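Local coordinates for 4-alpha-glucanotransferase (Corynebacterium glutamicum, PDB 5B68), which belongs to the amylomaltase family of carbohydrate-active enzymes, joining a TIM-barrel domain to an N-terminal beta sandwich, at residues H697-A700 with K701-R705; L201-L204 with A205-V208; D66-F69 with T70-L73; R484-H487 with N488-V491; A223-L227 with P228-D232. One frame throughout, in Å; residues are numbered along the deposited sequence.

Contact 1 (H697-A700 with K701-R705)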
loop_
_atom_site.group_PDB
_atom_site.type_symbol
_atom_site.label_atom_id
_atom_site.label_comp_id
_atom_site.label_asym_id
_atom_site.label_seq_id
_atom_site.Cartn_x
_atom_site.Cartn_y
_atom_site.Cartn_z
ATOM N N HIS A 697 -3.948 -29.691 -4.726
ATOM C CA HIS A 697 -2.743 -30.467 -4.529
ATOM C C HIS A 697 -1.938 -30.469 -5.804
ATOM O O HIS A 697 -0.704 -30.406 -5.735
ATOM C CB HIS A 697 -3.079 -31.912 -4.110
ATOM C CG HIS A 697 -3.603 -31.989 -2.720
ATOM N ND1 HIS A 697 -2.807 -31.724 -1.639
ATOM C CD2 HIS A 697 -4.865 -32.131 -2.239
ATOM C CE1 HIS A 697 -3.529 -31.789 -0.533
ATOM N NE2 HIS A 697 -4.780 -32.040 -0.872
ATOM N N ARG A 698 -2.595 -30.573 -6.958
ATOM C CA ARG A 698 -1.813 -30.509 -8.240
ATOM C C ARG A 698 -1.027 -29.141 -8.398
ATOM O O ARG A 698 0.180 -29.061 -8.780
ATOM C CB ARG A 698 -2.734 -30.751 -9.410
ATOM C CG ARG A 698 -3.293 -32.177 -9.457
ATOM C CD ARG A 698 -4.283 -32.390 -10.590
ATOM N NE ARG A 698 -3.588 -32.488 -11.839
ATOM C CZ ARG A 698 -4.074 -32.918 -13.009
ATOM N NH1 ARG A 698 -3.274 -32.894 -14.072
ATOM N NH2 ARG A 698 -5.296 -33.413 -13.133
ATOM N N VAL A 699 -1.723 -28.049 -8.102
ATOM C CA VAL A 699 -1.108 -26.738 -8.282
ATOM C C VAL A 699 -0.081 -26.541 -7.211
ATOM O O VAL A 699 0.989 -25.990 -7.520
ATOM C CB VAL A 699 -2.172 -25.612 -8.317
ATOM C CG1 VAL A 699 -1.548 -24.219 -8.287
ATOM C CG2 VAL A 699 -3.122 -25.869 -9.503
ATOM N N ALA A 700 -0.387 -26.967 -5.977
ATOM C CA ALA A 700 0.626 -26.853 -4.884
ATOM C C ALA A 700 1.902 -27.623 -5.198
ATOM O O ALA A 700 3.003 -27.099 -5.052
ATOM C CB ALA A 700 0.076 -27.260 -3.555
ATOM N N LYS A 701 1.769 -28.844 -5.700
ATOM C CA LYS A 701 2.965 -29.630 -6.059
ATOM C C LYS A 701 3.744 -29.017 -7.201
ATOM O O LYS A 701 4.979 -29.012 -7.152
ATOM C CB LYS A 701 2.589 -31.080 -6.458
ATOM C CG LYS A 701 2.246 -31.926 -5.259
ATOM C CD LYS A 701 2.229 -33.430 -5.576
ATOM C CE LYS A 701 1.629 -34.229 -4.408
ATOM N NZ LYS A 701 0.159 -34.010 -4.231
ATOM N N ALA A 702 3.037 -28.529 -8.212
ATOM C CA ALA A 702 3.629 -27.851 -9.370
ATOM C C ALA A 702 4.345 -26.575 -8.985
ATOM O O ALA A 702 5.301 -26.155 -9.669
ATOM C CB ALA A 702 2.560 -27.600 -10.457
ATOM N N SER A 703 3.962 -25.975 -7.857
ATOM C CA SER A 703 4.595 -24.706 -7.425
ATOM C C SER A 703 5.774 -24.882 -6.497
ATOM O O SER A 703 6.383 -23.897 -6.107
ATOM C CB SER A 703 3.523 -23.811 -6.760
ATOM O OG SER A 703 2.447 -23.622 -7.715
ATOM N N LYS A 704 6.093 -26.130 -6.135
ATOM C CA LYS A 704 7.099 -26.335 -5.111
ATOM C C LYS A 704 8.442 -25.922 -5.625
ATOM O O LYS A 704 8.743 -26.128 -6.772
ATOM C CB LYS A 704 7.049 -27.776 -4.568
ATOM C CG LYS A 704 6.016 -27.903 -3.469
ATOM C CD LYS A 704 6.198 -29.160 -2.664
ATOM C CE LYS A 704 5.152 -29.260 -1.577
ATOM N NZ LYS A 704 4.890 -30.698 -1.252
ATOM N N ARG A 705 9.267 -25.313 -4.789
ATOM C CA ARG A 705 10.534 -24.811 -5.315
ATOM C C ARG A 705 11.769 -25.662 -5.054
ATOM O O ARG A 705 12.767 -25.514 -5.781
ATOM C CB ARG A 705 10.748 -23.390 -4.874
ATOM C CG ARG A 705 9.487 -22.624 -5.278
ATOM C CD ARG A 705 9.796 -21.168 -5.343
ATOM N NE ARG A 705 10.521 -20.755 -6.527
ATOM C CZ ARG A 705 11.151 -19.590 -6.667
ATOM N NH1 ARG A 705 11.839 -19.276 -7.788
ATOM N NH2 ARG A 705 11.125 -18.685 -5.682
#
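Lys701 leans back along helix 694-702 over His697, one turn earlier. Its CB and CG both skirt the carbonyl of His697, with Lys701 CG 3.4 Å from His697 O. CG stands anti to the carbonyl carbon (chi1 -76°), which starts the chain back toward the preceding turn. CD and CE run on extended, and a bend at chi4 (70°) brings Lys701 NZ to 3.9 Å from His697 CB. The ammonium stays 4.6 Å from His697 ND1, not in contact, while the other ring nitrogen, NE2, binds Arg691 O. In the backbone Lys701 N and Ala702 N make the ordinary i to i+4 bonds to His697 O and Arg698 O. This is the last helix of the chain, laid against helix 627-639 and strand 645-649 of the parallel barrel sheet. Near its C-terminal end Ser703 folds back on the helix: Ser703 OG donates to Val699 O at 2.8 Å, and Ser703 N reaches the same oxygen weakly. Ser703 N also bonds Ala700 O at 3.2 Å, from well above the carbonyl plane, an i to i+3 turn. Val699 and Ser703 both pack on His635 and Val648, and the guanidinium of Arg698 forms a salt bridge with Glu632.

Contact 2 (L201-L204 with A205-V208)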
loop_
_atom_site.group_PDB
_atom_site.type_symbol
_atom_site.label_atom_id
_atom_site.label_comp_id
_atom_site.label_asym_id
_atom_site.label_seq_id
_atom_site.Cartn_x
_atom_site.Cartn_y
_atom_site.Cartn_z
ATOM N N LEU A 201 -7.915 -15.629 8.254
ATOM C CA LEU A 201 -6.541 -15.269 7.834
ATOM C C LEU A 201 -5.528 -16.246 8.395
ATOM O O LEU A 201 -4.654 -16.823 7.673
ATOM C CB LEU A 201 -6.217 -13.828 8.244
ATOM C CG LEU A 201 -4.812 -13.300 7.930
ATOM C CD1 LEU A 201 -4.609 -13.340 6.443
ATOM C CD2 LEU A 201 -4.675 -11.898 8.471
ATOM N N GLY A 202 -5.555 -16.417 9.703
ATOM C CA GLY A 202 -4.624 -17.318 10.346
ATOM C C GLY A 202 -4.821 -18.804 9.986
ATOM O O GLY A 202 -3.862 -19.527 9.787
ATOM N N ASN A 203 -6.075 -19.195 9.803
ATOM C CA ASN A 203 -6.478 -20.550 9.430
ATOM C C ASN A 203 -5.930 -20.847 8.029
ATOM O O ASN A 203 -5.224 -21.838 7.859
ATOM C CB ASN A 203 -8.022 -20.634 9.434
ATOM C CG ASN A 203 -8.551 -22.076 9.268
ATOM O OD1 ASN A 203 -7.771 -23.047 9.088
ATOM N ND2 ASN A 203 -9.886 -22.203 9.265
ATOM N N LEU A 204 -6.238 -19.970 7.079
ATOM C CA LEU A 204 -5.771 -20.110 5.681
ATOM C C LEU A 204 -4.245 -20.180 5.691
ATOM O O LEU A 204 -3.671 -21.040 4.983
ATOM C CB LEU A 204 -6.260 -19.028 4.791
ATOM C CG LEU A 204 -5.918 -19.053 3.308
ATOM C CD1 LEU A 204 -6.360 -20.342 2.669
ATOM C CD2 LEU A 204 -6.455 -17.841 2.620
ATOM N N ALA A 205 -3.567 -19.314 6.435
ATOM C CA ALA A 205 -2.088 -19.350 6.437
ATOM C C ALA A 205 -1.601 -20.693 6.882
ATOM O O ALA A 205 -0.704 -21.287 6.220
ATOM C CB ALA A 205 -1.467 -18.280 7.338
ATOM N N SER A 206 -2.246 -21.219 7.928
ATOM C CA SER A 206 -1.759 -22.491 8.498
ATOM C C SER A 206 -2.000 -23.607 7.475
ATOM O O SER A 206 -1.177 -24.507 7.358
ATOM C CB SER A 206 -2.323 -22.804 9.893
ATOM O OG SER A 206 -3.680 -23.123 9.749
ATOM N N VAL A 207 -3.087 -23.548 6.724
ATOM C CA VAL A 207 -3.393 -24.595 5.739
ATOM C C VAL A 207 -2.423 -24.578 4.583
ATOM O O VAL A 207 -1.862 -25.579 4.223
ATOM C CB VAL A 207 -4.823 -24.406 5.187
ATOM C CG1 VAL A 207 -5.064 -25.207 3.905
ATOM C CG2 VAL A 207 -5.854 -24.756 6.221
ATOM N N VAL A 208 -2.181 -23.425 3.989
ATOM C CA VAL A 208 -1.336 -23.413 2.754
ATOM C C VAL A 208 0.095 -23.640 3.173
ATOM O O VAL A 208 0.893 -24.087 2.362
ATOM C CB VAL A 208 -1.508 -22.152 1.913
ATOM C CG1 VAL A 208 -2.929 -22.009 1.416
ATOM C CG2 VAL A 208 -1.130 -20.907 2.703
#
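Asn203 O is gripped twice by the following turn of helix 198-209. Ser206 OG donates to Asn203 O at 2.8 Å, and Val207 N donates to the same oxygen at 3.0 Å, the latter in the carbonyl plane. The hydroxyl gets there because OG sits between its own backbone N and carbonyl carbon (chi1 71°), which turns it back onto the helix backbone. On the same flank the amide of Asn203 swings round toward Val207, with Asn203 OD1 3.8 Å from Val207 CG2. On another flank Leu204 CD1 meets Val208 CG1 at 4.0 Å, the two side chains crossing obliquely. In the backbone Val208 N bonds Leu204 O at 3.0 Å, a nearly straight i to i+4 link (168°), matched by Ala205 N to Leu201 O and Ser206 N to Gly202 O. Outside this shell Arg373 lies against both Asn203 and Ser206. The helix is the alpha element of a beta-alpha-beta unit of the barrel: Leu204 and Val208 rest on strand 177-182, Leu201 and Ala205 on strand 215-218, and helix 349-376 packs beside it against Leu201, Asn203, Ala205 and Ser206.

Contact 3 (D66-F69 with T70-L73). With SO4 (sulfate ion), chain G.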
loop_
_atom_site.group_PDB
_atom_site.type_symbol
_atom_site.label_atom_id
_atom_site.label_comp_id
_atom_site.label_asym_id
_atom_site.label_seq_id
_atom_site.Cartn_x
_atom_site.Cartn_y
_atom_site.Cartn_z
ATOM N N ASP A 66 14.549 33.109 0.407
ATOM C CA ASP A 66 14.667 33.740 1.694
ATOM C C ASP A 66 14.213 32.836 2.856
ATOM O O ASP A 66 14.833 32.761 3.889
ATOM C CB ASP A 66 13.868 35.053 1.745
ATOM C CG ASP A 66 14.483 36.152 0.929
ATOM O OD1 ASP A 66 15.588 36.019 0.406
ATOM O OD2 ASP A 66 13.762 37.151 0.784
ATOM N N ARG A 67 13.113 32.134 2.650
ATOM C CA ARG A 67 12.616 31.225 3.646
ATOM C C ARG A 67 13.578 30.065 3.833
ATOM O O ARG A 67 13.788 29.653 4.968
ATOM C CB ARG A 67 11.193 30.793 3.300
ATOM C CG ARG A 67 10.203 31.897 3.773
ATOM C CD ARG A 67 8.865 31.900 3.050
ATOM N NE ARG A 67 8.060 33.053 3.472
ATOM C CZ ARG A 67 6.912 33.398 2.889
ATOM N NH1 ARG A 67 6.429 32.691 1.867
ATOM N NH2 ARG A 67 6.216 34.447 3.329
ATOM N N GLU A 68 14.221 29.621 2.756
ATOM C CA GLU A 68 15.243 28.563 2.883
ATOM C C GLU A 68 16.413 29.074 3.689
ATOM O O GLU A 68 16.960 28.325 4.499
ATOM C CB GLU A 68 15.763 28.060 1.566
ATOM C CG GLU A 68 14.813 27.106 0.833
ATOM C CD GLU A 68 14.428 25.937 1.688
ATOM O OE1 GLU A 68 15.327 25.109 1.934
ATOM O OE2 GLU A 68 13.268 25.850 2.120
ATOM N N PHE A 69 16.743 30.345 3.500
ATOM C CA PHE A 69 17.900 30.944 4.200
ATOM C C PHE A 69 17.667 31.177 5.656
ATOM O O PHE A 69 18.638 31.329 6.415
ATOM C CB PHE A 69 18.420 32.202 3.441
ATOM C CG PHE A 69 19.859 32.465 3.694
ATOM C CD1 PHE A 69 20.808 31.731 3.022
ATOM C CD2 PHE A 69 20.260 33.363 4.710
ATOM C CE1 PHE A 69 22.166 31.965 3.274
ATOM C CE2 PHE A 69 21.588 33.588 4.972
ATOM C CZ PHE A 69 22.544 32.860 4.278
ATOM N N THR A 70 16.405 31.203 6.112
ATOM C CA THR A 70 16.076 31.426 7.513
ATOM C C THR A 70 15.583 30.164 8.207
ATOM O O THR A 70 15.151 30.204 9.344
ATOM C CB THR A 70 15.068 32.568 7.664
ATOM O OG1 THR A 70 13.902 32.283 6.868
ATOM C CG2 THR A 70 15.714 33.799 7.106
ATOM N N ARG A 71 15.717 29.003 7.585
ATOM C CA ARG A 71 15.453 27.717 8.248
ATOM C C ARG A 71 16.581 27.399 9.214
ATOM O O ARG A 71 17.708 27.179 8.773
ATOM C CB ARG A 71 15.421 26.570 7.215
ATOM C CG ARG A 71 14.134 26.421 6.396
ATOM C CD ARG A 71 14.139 25.075 5.665
ATOM N NE ARG A 71 12.962 24.931 4.798
ATOM C CZ ARG A 71 11.748 24.590 5.233
ATOM N NH1 ARG A 71 10.742 24.500 4.332
ATOM N NH2 ARG A 71 11.534 24.366 6.506
ATOM N N PRO A 72 16.294 27.362 10.488
ATOM C CA PRO A 72 17.400 27.169 11.392
ATOM C C PRO A 72 18.042 25.798 11.229
ATOM O O PRO A 72 19.293 25.701 11.175
ATOM C CB PRO A 72 16.768 27.375 12.772
ATOM C CG PRO A 72 15.588 28.271 12.524
ATOM C CD PRO A 72 15.055 27.773 11.204
ATOM N N LEU A 73 17.204 24.753 11.127
ATOM C CA LEU A 73 17.612 23.433 10.724
ATOM C C LEU A 73 16.852 23.059 9.456
ATOM O O LEU A 73 15.816 23.666 9.160
ATOM C CB LEU A 73 17.299 22.398 11.789
ATOM C CG LEU A 73 18.261 22.436 13.013
ATOM C CD1 LEU A 73 17.705 21.696 14.155
ATOM C CD2 LEU A 73 19.639 21.894 12.619
HETATM S S SO4 G . 3.158 34.793 1.069
HETATM O O1 SO4 G . 3.816 33.477 0.911
HETATM O O2 SO4 G . 3.959 35.623 2.023
HETATM O O3 SO4 G . 3.122 35.523 -0.211
HETATM O O4 SO4 G . 1.803 34.420 1.617
HETATM O O HOH W 1 11.095 24.234 1.384
#
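Glu68, in the last turn of helix 54-69, lies side by side with Arg71 of the loop that follows, both pointing the same way. A bend at chi2 (-55°) curls the carboxylate round to the arginine, and Arg71 NE donates to Glu68 OE2 at 2.8 Å, a nearly straight salt bridge (166°). The oxygen is in the guanidinium plane but is met on its syn side from 34° out of the carboxylate plane. A water closes a ring by donating to Glu68 OE2 and accepting from Arg71 NH1, which has a second anionic partner in Glu437. One residue earlier Thr70 turns back on the helix: Thr70 OG1 is 3.2 Å from both Asp66 O and Arg67 O, and its single proton can serve either. Thr70 N bonds Arg67 O at 3.2 Å from above the carbonyl plane. Arg67 extends in a different direction and holds a sulfate ion, probably from the crystallisation liquor, edge-on, with Arg67 NH1 to sulfate O1 and Arg67 NH2 to sulfate O2 both at 2.9 Å; Arg59, Gln60 and Asn45 also bind it. Residues 70-73 lead from helix 54-69 toward strand 76-80 of the beta sandwich, with Phe69 packed on strands 121-123 and 126-134 and in cation-pi contact with Arg121.

Contact 4 (R484-H487 with N488-V491)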
loop_
_atom_site.group_PDB
_atom_site.type_symbol
_atom_site.label_atom_id
_atom_site.label_comp_id
_atom_site.label_asym_id
_atom_site.label_seq_id
_atom_site.Cartn_x
_atom_site.Cartn_y
_atom_site.Cartn_z
ATOM N N ARG A 484 7.469 15.814 -7.488
ATOM C CA ARG A 484 8.618 15.047 -6.979
ATOM C C ARG A 484 8.634 14.931 -5.452
ATOM O O ARG A 484 8.309 15.903 -4.766
ATOM C CB ARG A 484 9.894 15.757 -7.498
ATOM C CG ARG A 484 11.236 15.291 -6.972
ATOM C CD ARG A 484 12.442 15.614 -7.870
ATOM N NE ARG A 484 12.602 16.978 -8.395
ATOM C CZ ARG A 484 12.820 18.054 -7.658
ATOM N NH1 ARG A 484 12.844 17.954 -6.346
ATOM N NH2 ARG A 484 13.005 19.219 -8.245
ATOM N N PHE A 485 9.059 13.767 -4.920
ATOM C CA PHE A 485 9.261 13.569 -3.495
ATOM C C PHE A 485 10.699 13.269 -3.270
ATOM O O PHE A 485 11.441 12.924 -4.203
ATOM C CB PHE A 485 8.368 12.437 -2.944
ATOM C CG PHE A 485 6.914 12.810 -2.961
ATOM C CD1 PHE A 485 6.366 13.479 -1.882
ATOM C CD2 PHE A 485 6.089 12.522 -4.038
ATOM C CE1 PHE A 485 5.048 13.876 -1.917
ATOM C CE2 PHE A 485 4.752 12.959 -4.060
ATOM C CZ PHE A 485 4.245 13.644 -2.983
ATOM N N ASP A 486 11.117 13.402 -2.007
ATOM C CA ASP A 486 12.448 13.011 -1.645
ATOM C C ASP A 486 12.505 11.493 -1.498
ATOM O O ASP A 486 12.201 10.951 -0.403
ATOM C CB ASP A 486 12.907 13.736 -0.392
ATOM C CG ASP A 486 14.311 13.365 0.029
ATOM O OD1 ASP A 486 15.035 12.494 -0.567
ATOM O OD2 ASP A 486 14.760 14.079 0.940
ATOM N N HIS A 487 12.924 10.810 -2.579
ATOM C CA HIS A 487 12.939 9.337 -2.560
ATOM C C HIS A 487 13.915 8.771 -1.502
ATOM O O HIS A 487 13.699 7.670 -0.941
ATOM C CB HIS A 487 13.222 8.739 -3.952
ATOM C CG HIS A 487 14.496 9.239 -4.517
ATOM N ND1 HIS A 487 15.698 8.626 -4.265
ATOM C CD2 HIS A 487 14.781 10.388 -5.155
ATOM C CE1 HIS A 487 16.673 9.351 -4.768
ATOM N NE2 HIS A 487 16.147 10.428 -5.303
ATOM N N ASN A 488 14.984 9.489 -1.227
ATOM C CA ASN A 488 15.898 9.052 -0.195
ATOM C C ASN A 488 15.201 8.952 1.176
ATOM O O ASN A 488 15.441 7.991 1.924
ATOM C CB ASN A 488 17.114 9.875 -0.085
ATOM C CG ASN A 488 18.078 9.640 -1.242
ATOM O OD1 ASN A 488 18.325 8.527 -1.678
ATOM N ND2 ASN A 488 18.603 10.701 -1.727
ATOM N N ALA A 489 14.331 9.902 1.429
ATOM C CA ALA A 489 13.467 9.815 2.597
ATOM C C ALA A 489 12.370 8.759 2.516
ATOM O O ALA A 489 12.293 7.916 3.406
ATOM C CB ALA A 489 12.907 11.196 2.932
ATOM N N LEU A 490 11.541 8.750 1.472
ATOM C CA LEU A 490 10.416 7.811 1.421
ATOM C C LEU A 490 10.894 6.358 1.304
ATOM O O LEU A 490 10.429 5.469 2.030
ATOM C CB LEU A 490 9.471 8.182 0.279
ATOM C CG LEU A 490 8.638 9.466 0.517
ATOM C CD1 LEU A 490 7.635 9.704 -0.559
ATOM C CD2 LEU A 490 7.902 9.400 1.841
ATOM N N VAL A 491 11.846 6.111 0.420
ATOM C CA VAL A 491 12.373 4.754 0.225
ATOM C C VAL A 491 13.202 4.349 1.386
ATOM O O VAL A 491 13.133 3.186 1.863
ATOM C CB VAL A 491 13.270 4.643 -1.039
ATOM C CG1 VAL A 491 13.903 3.267 -1.133
ATOM C CG2 VAL A 491 12.493 4.924 -2.313
#
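Asp486 opens helix 487-500 as its N-cap, and its backbone and side chain both receive amides of the first turn. The main-chain bond is the firmer: Leu490 N donates to Asp486 O at 3.0 Å, almost straight and in the carbonyl plane. Val491 N follows with a 2.8 Å bond to His487 O, tilted from that carbonyl's plane. The capping bond itself is weak, with Ala489 N 3.3 Å from Asp486 OD1. CG of Asp486 is anti to its backbone N (chi1 -180°), which carries the carboxylate forward over the helix start, where OD1 lies beside the amides and OD2 beside the Ala489 methyl. Next along, the His487 ring stands between its own backbone N and carbonyl carbon (chi1 57°), one face turned to Asn488 N. The Asn488 amide runs alongside the imidazole with the planes 54° apart, and Asn488 OD1 is 3.6 Å from His487 CE1. Phe466 and Trp516 bring further rings to the histidine. Outward again, Phe485 CB touches Leu490 CD1 at 3.7 Å; this pairing of the residue before the cap with the fourth helical residue is a hydrophobic staple, and it spans the junction between strand 481-484 and the helix. Phe485 continues onto Trp430 and Pro432, and Tyr440 lies against Asp486 and Ala489. The negative carboxylate set at the positive end of the helix dipole probably has its ionised form favoured, and the cap and the staple together are consistent with a defined helix start at this point.

Contact 5 (A223-L227 with P228-D232)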
loop_
_atom_site.group_PDB
_atom_site.type_symbol
_atom_site.label_atom_id
_atom_site.label_comp_id
_atom_site.label_asym_id
_atom_site.label_seq_id
_atom_site.Cartn_x
_atom_site.Cartn_y
_atom_site.Cartn_z
ATOM N N ALA A 223 -8.481 0.545 7.514
ATOM C CA ALA A 223 -9.829 0.891 7.915
ATOM C C ALA A 223 -10.526 1.747 6.871
ATOM O O ALA A 223 -9.917 2.580 6.243
ATOM C CB ALA A 223 -9.816 1.607 9.252
ATOM N N ALA A 224 -11.821 1.537 6.735
ATOM C CA ALA A 224 -12.644 2.357 5.890
ATOM C C ALA A 224 -13.617 3.095 6.801
ATOM O O ALA A 224 -13.302 3.371 7.924
ATOM C CB ALA A 224 -13.361 1.523 4.849
ATOM N N GLU A 225 -14.779 3.444 6.293
ATOM C CA GLU A 225 -15.805 4.046 7.118
ATOM C C GLU A 225 -16.088 3.248 8.387
ATOM O O GLU A 225 -16.091 2.043 8.346
ATOM C CB GLU A 225 -17.074 4.216 6.291
ATOM C CG GLU A 225 -16.913 5.179 5.130
ATOM C CD GLU A 225 -16.442 4.525 3.841
ATOM O OE1 GLU A 225 -16.142 3.329 3.851
ATOM O OE2 GLU A 225 -16.357 5.217 2.821
ATOM N N PRO A 226 -16.287 3.932 9.515
ATOM C CA PRO A 226 -16.469 3.280 10.780
ATOM C C PRO A 226 -17.836 2.660 10.995
ATOM O O PRO A 226 -18.015 1.955 12.000
ATOM C CB PRO A 226 -16.268 4.420 11.802
ATOM C CG PRO A 226 -16.680 5.650 11.077
ATOM C CD PRO A 226 -16.451 5.400 9.596
ATOM N N LEU A 227 -18.790 2.906 10.109
ATOM C CA LEU A 227 -20.060 2.185 10.106
ATOM C C LEU A 227 -20.577 2.156 8.677
ATOM O O LEU A 227 -20.161 2.964 7.894
ATOM C CB LEU A 227 -21.079 2.803 11.060
ATOM C CG LEU A 227 -21.571 4.210 10.795
ATOM C CD1 LEU A 227 -22.612 4.609 11.825
ATOM C CD2 LEU A 227 -20.427 5.196 10.804
ATOM N N PRO A 228 -21.471 1.249 8.329
ATOM C CA PRO A 228 -21.946 1.172 6.945
ATOM C C PRO A 228 -22.760 2.400 6.568
ATOM O O PRO A 228 -23.300 2.978 7.481
ATOM C CB PRO A 228 -22.855 -0.052 6.940
ATOM C CG PRO A 228 -22.909 -0.562 8.319
ATOM C CD PRO A 228 -22.210 0.366 9.234
ATOM N N PRO A 229 -22.862 2.844 5.230
ATOM C CA PRO A 229 -22.191 1.999 4.230
ATOM C C PRO A 229 -20.691 2.193 4.131
ATOM O O PRO A 229 -20.208 3.272 4.382
ATOM C CB PRO A 229 -22.839 2.414 2.919
ATOM C CG PRO A 229 -22.982 3.854 3.060
ATOM C CD PRO A 229 -23.525 4.001 4.441
ATOM N N THR A 230 -19.982 1.148 3.723
ATOM C CA THR A 230 -18.523 1.139 3.738
ATOM C C THR A 230 -17.988 0.798 2.316
ATOM O O THR A 230 -18.688 0.162 1.521
ATOM C CB THR A 230 -17.985 0.248 4.891
ATOM O OG1 THR A 230 -16.596 0.534 5.094
ATOM C CG2 THR A 230 -18.199 -1.230 4.614
ATOM N N GLU A 231 -16.805 1.311 2.013
ATOM C CA GLU A 231 -16.119 1.140 0.726
ATOM C C GLU A 231 -15.763 -0.324 0.501
ATOM O O GLU A 231 -15.122 -0.938 1.350
ATOM C CB GLU A 231 -14.816 1.989 0.746
ATOM C CG GLU A 231 -13.910 1.952 -0.450
ATOM C CD GLU A 231 -14.635 2.248 -1.752
ATOM O OE1 GLU A 231 -15.312 3.309 -1.825
ATOM O OE2 GLU A 231 -14.559 1.414 -2.683
ATOM N N ASP A 232 -16.201 -0.879 -0.623
ATOM C CA ASP A 232 -15.780 -2.250 -1.032
ATOM C C ASP A 232 -14.274 -2.351 -1.366
ATOM O O ASP A 232 -13.622 -3.349 -1.036
ATOM C CB ASP A 232 -16.546 -2.680 -2.289
ATOM C CG ASP A 232 -18.039 -2.974 -2.043
ATOM O OD1 ASP A 232 -18.453 -3.402 -0.979
ATOM O OD2 ASP A 232 -18.807 -2.845 -3.013
#
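Glu225 reaches across a tight chain reversal to Thr230 and Glu231, and its OE1 carries the polar contacts. Glu231 N donates to Glu225 OE1 at 2.8 Å, on the syn side and 33° out of the carboxylate plane. Thr230 OG1 is 3.1 Å from the same oxygen, though its one proton has another acceptor within range. A bend at chi2 (89°) folds the carboxylate over the opposing arm of the loop, so a side chain does the bridging between two segments that run 163° apart. The second oxygen keeps its distance from the neighbouring acid, with Glu225 OE2 5.1 Å from Glu231 OE1; Glu231 OE2 instead accepts from Ser233 N, and Arg334 touches Glu225. Van der Waals contacts surround these bonds. Ala224 CB lies 3.4 Å from Thr230 OG1, and Glu225 CB passes 3.8 Å from Pro229 O. Leu227 CB and Pro228 CD, on adjacent residues, stand 3.2 Å apart, tighter than usual for two carbons. Here the backbone itself is constrained: Pro228 and Pro229, with a cis peptide bond between them, restrict it just after the reversal. The loop belongs to the connection that follows strand 215-218 of the barrel and precedes helix 261-277. Helix 286-301 touches both arms: Asn287 and Ala291 meet Pro228, Asn287 OD1 accepts from Thr230 N, and Tyr290 OH is hydrogen-bonded to Glu225 O. Helix 307-338 lies against the outgoing arm through Phe327 on Ala223 and Trp330 and Cys331 on Pro226.

Along the chain the order is contact 3, 2, 5, 4, 1. Contact 3 lies at the end of helix 54-69, where the chain leads into the N-terminal beta sandwich; contacts 2, 4 and 5 belong to the TIM-barrel part of the chain, and contact 1 packs on the barrel from the last helix. Contacts 1 and 2 are neighbours, centres about 17 Å apart, on one side of the chain's centre, although almost 500 residues separate them: the chain's end returns to the start of the barrel. Contacts 3 and 4, about 21 Å apart between centres, share the other side, near the sandwich. Contact 5 stands off, its centre about 26 Å from that of contact 2. Contacts 1 and 3 are farthest apart, about 60 Å between centres.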